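Local coordinates for protein betaine aldehyde dehydrogenase (Staphylococcus aureus subsp. aureus COL, PDB 4QTO) that catalyses the NAD-dependent oxidation of betaine aldehyde to glycine betaine, as a member of the aldehyde dehydrogenase family with a Rossmann-type nucleotide-binding domain, at residues I214-F217 and E218-E222; P183-Q186 and A187-I191. All blocks are in the same frame, centred on the assembly; numbering follows the deposited sequence.

Interaction 1 (I214-F217 and E218-E222)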
loop_
_atom_site.group_PDB
_atom_site.type_symbol
_atom_site.label_atom_id
_atom_site.label_comp_id
_atom_site.label_asym_id
_atom_site.label_seq_id
_atom_site.Cartn_x
_atom_site.Cartn_y
_atom_site.Cartn_z
ATOM N N ILE A 214 -0.189 18.270 31.416
ATOM C CA ILE A 214 0.772 19.319 31.730
ATOM C C ILE A 214 2.166 18.680 31.743
ATOM O O ILE A 214 3.110 19.219 31.153
ATOM C CB ILE A 214 0.456 19.953 33.106
ATOM C CG1 ILE A 214 -0.838 20.772 33.044
ATOM C CG2 ILE A 214 1.615 20.850 33.541
ATOM C CD1 ILE A 214 -1.356 21.180 34.414
ATOM N N ARG A 215 2.314 17.519 32.401
ATOM C CA ARG A 215 3.654 16.888 32.487
ATOM C C ARG A 215 4.195 16.534 31.118
ATOM O O ARG A 215 5.386 16.785 30.848
ATOM C CB ARG A 215 3.632 15.666 33.412
ATOM C CG ARG A 215 4.992 15.051 33.658
ATOM C CD ARG A 215 5.901 15.988 34.436
ATOM N NE ARG A 215 7.211 15.342 34.677
ATOM C CZ ARG A 215 8.381 15.801 34.257
ATOM N NH1 ARG A 215 8.502 16.992 33.667
ATOM N NH2 ARG A 215 9.477 15.090 34.498
ATOM N N VAL A 216 3.359 15.971 30.238
ATOM C CA VAL A 216 3.866 15.590 28.913
ATOM C C VAL A 216 4.278 16.844 28.115
ATOM O O VAL A 216 5.234 16.777 27.331
ATOM C CB VAL A 216 2.929 14.647 28.128
ATOM C CG1 VAL A 216 1.775 15.402 27.494
ATOM C CG2 VAL A 216 3.733 13.939 27.084
ATOM N N PHE A 217 3.570 17.974 28.290
ATOM C CA PHE A 217 3.991 19.217 27.646
ATOM C C PHE A 217 5.370 19.657 28.160
ATOM O O PHE A 217 6.199 20.130 27.376
ATOM C CB PHE A 217 2.957 20.316 27.727
ATOM C CG PHE A 217 2.014 20.296 26.567
ATOM C CD1 PHE A 217 1.009 19.350 26.493
ATOM C CD2 PHE A 217 2.184 21.198 25.538
ATOM C CE1 PHE A 217 0.179 19.303 25.381
ATOM C CE2 PHE A 217 1.334 21.179 24.438
ATOM C CZ PHE A 217 0.348 20.237 24.358
ATOM N N GLU A 218 5.614 19.512 29.465
ATOM C CA GLU A 218 6.972 19.803 30.001
ATOM C C GLU A 218 7.999 18.912 29.285
ATOM O O GLU A 218 9.058 19.386 28.868
ATOM C CB GLU A 218 7.048 19.557 31.500
ATOM C CG GLU A 218 6.171 20.490 32.341
ATOM C CD GLU A 218 6.273 20.224 33.823
ATOM O OE1 GLU A 218 6.768 19.124 34.218
ATOM O OE2 GLU A 218 5.879 21.125 34.593
ATOM N N LEU A 219 7.693 17.622 29.148
ATOM C CA LEU A 219 8.627 16.694 28.490
ATOM C C LEU A 219 8.843 17.013 27.005
ATOM O O LEU A 219 9.963 16.924 26.494
ATOM C CB LEU A 219 8.169 15.241 28.685
ATOM C CG LEU A 219 8.069 14.770 30.131
ATOM C CD1 LEU A 219 7.481 13.370 30.200
ATOM C CD2 LEU A 219 9.429 14.807 30.826
ATOM N N MET A 220 7.765 17.361 26.305
ATOM C CA MET A 220 7.890 17.761 24.894
ATOM C C MET A 220 8.748 19.014 24.738
ATOM O O MET A 220 9.572 19.114 23.821
ATOM C CB MET A 220 6.527 17.952 24.260
ATOM C CG MET A 220 5.821 16.617 24.102
ATOM S SD MET A 220 4.338 16.749 23.063
ATOM C CE MET A 220 3.286 17.567 24.191
ATOM N N GLU A 221 8.570 19.968 25.629
ATOM C CA GLU A 221 9.423 21.166 25.603
ATOM C C GLU A 221 10.909 20.817 25.758
ATOM O O GLU A 221 11.758 21.417 25.105
ATOM C CB GLU A 221 8.993 22.160 26.686
ATOM C CG GLU A 221 9.884 23.411 26.735
ATOM C CD GLU A 221 9.395 24.438 27.731
ATOM O OE1 GLU A 221 9.039 24.041 28.864
ATOM O OE2 GLU A 221 9.413 25.669 27.357
ATOM N N GLU A 222 11.222 19.832 26.598
ATOM C CA GLU A 222 12.602 19.375 26.787
ATOM C C GLU A 222 13.202 18.801 25.498
ATOM O O GLU A 222 14.389 18.945 25.251
ATOM C CB GLU A 222 12.659 18.295 27.866
ATOM C CG GLU A 222 12.319 18.750 29.264
ATOM C CD GLU A 222 12.242 17.603 30.272
ATOM O OE1 GLU A 222 12.535 16.444 29.921
ATOM O OE2 GLU A 222 11.935 17.887 31.445
HETATM O O HOH W 1 11.792 16.514 33.607
#
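Four successive i to i+4 bonds, from Glu218 N to Ile214 O through Glu221 N to Phe217 O (2.9 Å), carry one regular alpha-helix from 214-217 into 218-222. On its polar flank Arg215 NH1 reaches Glu218 OE1 at 2.8 Å in a salt bridge between residues three apart. The carboxylate oxygen uses its anti lone pair but lies off the guanidinium plane, so the bond is bent; the guanidinium and carboxylate planes stand 73° apart. The bend of the arginine chain at chi2 (66°) turns the guanidinium along the helix, where Leu219 CD2 lies over one face, 3.7 Å from Arg215 NH2. Water 1, in the guanidinium plane, accepts from Arg215 NH2 at 2.9 Å and donates to Glu222 OE2 at 2.6 Å, tying in a carboxylate whose other oxygen pairs with Lys106. This is helix 211-223 of the beta-alpha-beta unit between the parallel strands 200-204 and 230-232. Its buried flank carries a Met-aromatic contact: Met220, bent at chi3 (-74°), brings its methyl CE 3.6 Å above the centre of the Phe217 ring as a CH-pi contact, while SD sits farther out above the same face. Both residues also pack on Ile230 of strand 230-232.

Interaction 2 (P183-Q186 and A187-I191)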
loop_
_atom_site.group_PDB
_atom_site.type_symbol
_atom_site.label_atom_id
_atom_site.label_comp_id
_atom_site.label_asym_id
_atom_site.label_seq_id
_atom_site.Cartn_x
_atom_site.Cartn_y
_atom_site.Cartn_z
ATOM N N PRO A 183 -6.419 10.214 30.440
ATOM C CA PRO A 183 -5.944 11.480 29.882
ATOM C C PRO A 183 -4.686 11.418 29.046
ATOM O O PRO A 183 -4.682 11.896 27.907
ATOM C CB PRO A 183 -5.729 12.369 31.121
ATOM C CG PRO A 183 -6.575 11.774 32.160
ATOM C CD PRO A 183 -6.650 10.302 31.884
ATOM N N LEU A 184 -3.629 10.854 29.589
ATOM C CA LEU A 184 -2.407 10.829 28.833
ATOM C C LEU A 184 -2.469 9.846 27.674
ATOM O O LEU A 184 -1.877 10.101 26.615
ATOM C CB LEU A 184 -1.205 10.575 29.749
ATOM C CG LEU A 184 0.139 10.741 29.057
ATOM C CD1 LEU A 184 0.303 12.107 28.419
ATOM C CD2 LEU A 184 1.266 10.432 30.022
ATOM N N LEU A 185 -3.131 8.718 27.849
ATOM C CA LEU A 185 -3.230 7.752 26.773
ATOM C C LEU A 185 -3.927 8.387 25.573
ATOM O O LEU A 185 -3.425 8.326 24.440
ATOM C CB LEU A 185 -3.997 6.522 27.216
ATOM C CG LEU A 185 -4.205 5.449 26.166
ATOM C CD1 LEU A 185 -2.857 4.825 25.767
ATOM C CD2 LEU A 185 -5.175 4.399 26.718
ATOM N N GLN A 186 -5.074 9.033 25.805
ATOM C CA GLN A 186 -5.810 9.633 24.695
ATOM C C GLN A 186 -5.042 10.813 24.112
ATOM O O GLN A 186 -5.095 11.035 22.909
ATOM C CB GLN A 186 -7.221 10.022 25.142
ATOM C CG GLN A 186 -8.054 8.827 25.550
ATOM C CD GLN A 186 -8.186 7.771 24.466
ATOM O OE1 GLN A 186 -8.739 8.015 23.387
ATOM N NE2 GLN A 186 -7.745 6.559 24.777
ATOM N N ALA A 187 -4.306 11.538 24.942
ATOM C CA ALA A 187 -3.469 12.625 24.450
ATOM C C ALA A 187 -2.410 12.066 23.477
ATOM O O ALA A 187 -2.180 12.635 22.403
ATOM C CB ALA A 187 -2.787 13.350 25.575
ATOM N N SER A 188 -1.763 10.962 23.868
ATOM C CA SER A 188 -0.706 10.364 23.022
ATOM C C SER A 188 -1.235 9.962 21.652
ATOM O O SER A 188 -0.549 10.069 20.633
ATOM C CB SER A 188 -0.001 9.175 23.683
ATOM O OG SER A 188 -0.797 7.981 23.737
ATOM N N TRP A 189 -2.471 9.471 21.609
ATOM C CA TRP A 189 -3.072 9.046 20.340
ATOM C C TRP A 189 -3.235 10.181 19.329
ATOM O O TRP A 189 -3.260 9.948 18.121
ATOM C CB TRP A 189 -4.446 8.413 20.594
ATOM C CG TRP A 189 -4.459 7.070 21.280
ATOM C CD1 TRP A 189 -3.461 6.482 21.991
ATOM C CD2 TRP A 189 -5.606 6.215 21.424
ATOM N NE1 TRP A 189 -3.900 5.284 22.506
ATOM C CE2 TRP A 189 -5.210 5.096 22.146
ATOM C CE3 TRP A 189 -6.923 6.282 20.943
ATOM C CZ2 TRP A 189 -6.090 4.065 22.460
ATOM C CZ3 TRP A 189 -7.791 5.229 21.233
ATOM C CH2 TRP A 189 -7.358 4.153 21.977
ATOM N N LYS A 190 -3.374 11.390 19.840
ATOM C CA LYS A 190 -3.516 12.583 19.045
ATOM C C LYS A 190 -2.181 13.294 18.787
ATOM O O LYS A 190 -1.875 13.662 17.638
ATOM C CB LYS A 190 -4.528 13.541 19.711
ATOM C CG LYS A 190 -5.902 12.914 19.981
ATOM C CD LYS A 190 -6.891 13.947 20.462
ATOM C CE LYS A 190 -8.213 13.372 20.932
ATOM N NZ LYS A 190 -8.938 12.640 19.885
ATOM N N ILE A 191 -1.358 13.454 19.830
ATOM C CA ILE A 191 -0.108 14.175 19.691
ATOM C C ILE A 191 0.852 13.448 18.780
ATOM O O ILE A 191 1.502 14.069 17.912
ATOM C CB ILE A 191 0.579 14.350 21.059
ATOM C CG1 ILE A 191 -0.229 15.324 21.928
ATOM C CG2 ILE A 191 1.977 14.884 20.912
ATOM C CD1 ILE A 191 0.159 15.240 23.382
HETATM O O HOH W 2 -8.123 10.046 21.719
#
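Leu185 O takes two donors from the next turn of the helix, Trp189 N at 3.2 Å and Ser188 OG at 2.7 Å. The hydroxyl bond depends on the serine torsion: chi1 of 73° places OG between its own backbone N and carbonyl carbon, from where it can fold back on the preceding turn. A buried hydroxyl is thereby satisfied by the main chain. Ala187 N to Pro183 O and Ser188 N to Leu184 O continue the same alpha-helical pattern from the proline in the first turn.

The flat groups meet around Trp189. Gln186 runs alongside the indole, pointing the same way, and its amide is inclined 64° to the ring. Bending at chi2 (-57°) brings the glutamine's NE2 over the six-membered ring of Trp189, 3.7 Å from Trp189 CH2, while OE1 lies beyond the edge of that ring, 3.5 Å from Trp189 CE3. At the pyrrole end Leu185 CD1 approaches Trp189 NE1 to 3.5 Å.

Water 2 lies 2.7 Å from Gln186 OE1, probably as donor, and accepts a weak bond from Lys190 NZ. The stronger partner of that ammonium is Glu491, in a salt bridge, and the same NZ also hydrogen-bonds Ser254 OG and Thr256 OG1 of strand 252-256.

Helix 183-197 is the crossover of a beta-alpha-beta unit between the parallel strands 162-177 and 200-204. Ser188 rests on Val139 and Phe140 of helix 126-146, the Trp189 indole meets Trp480 edge-to-face, and Leu184 and Ile191 pack against helix 211-223.

In the fold
The two contacts lie on consecutive helices of the Rossmann-type sheet: strand 200-204 follows the helix of interaction 2 and leads into that of interaction 1. Their centres are about 13 Å apart, and the helices touch directly, Val216 CB meeting Leu184 CD1 at 3.7 Å and Met220 SD meeting Ile191 CG2 at 3.7 Å. Interaction 2 is fully buried, its centre about 7 Å from that of the chain; interaction 1 lies about 20 Å out, partly buried. A triethylene glycol, probably from the crystallisation liquor, lies about 5 Å from the Leu185 side chain, consistent with closeness to the active-site region. The side chain of Glu221 is about 3 Å from a bound di(hydroxyethyl)ether.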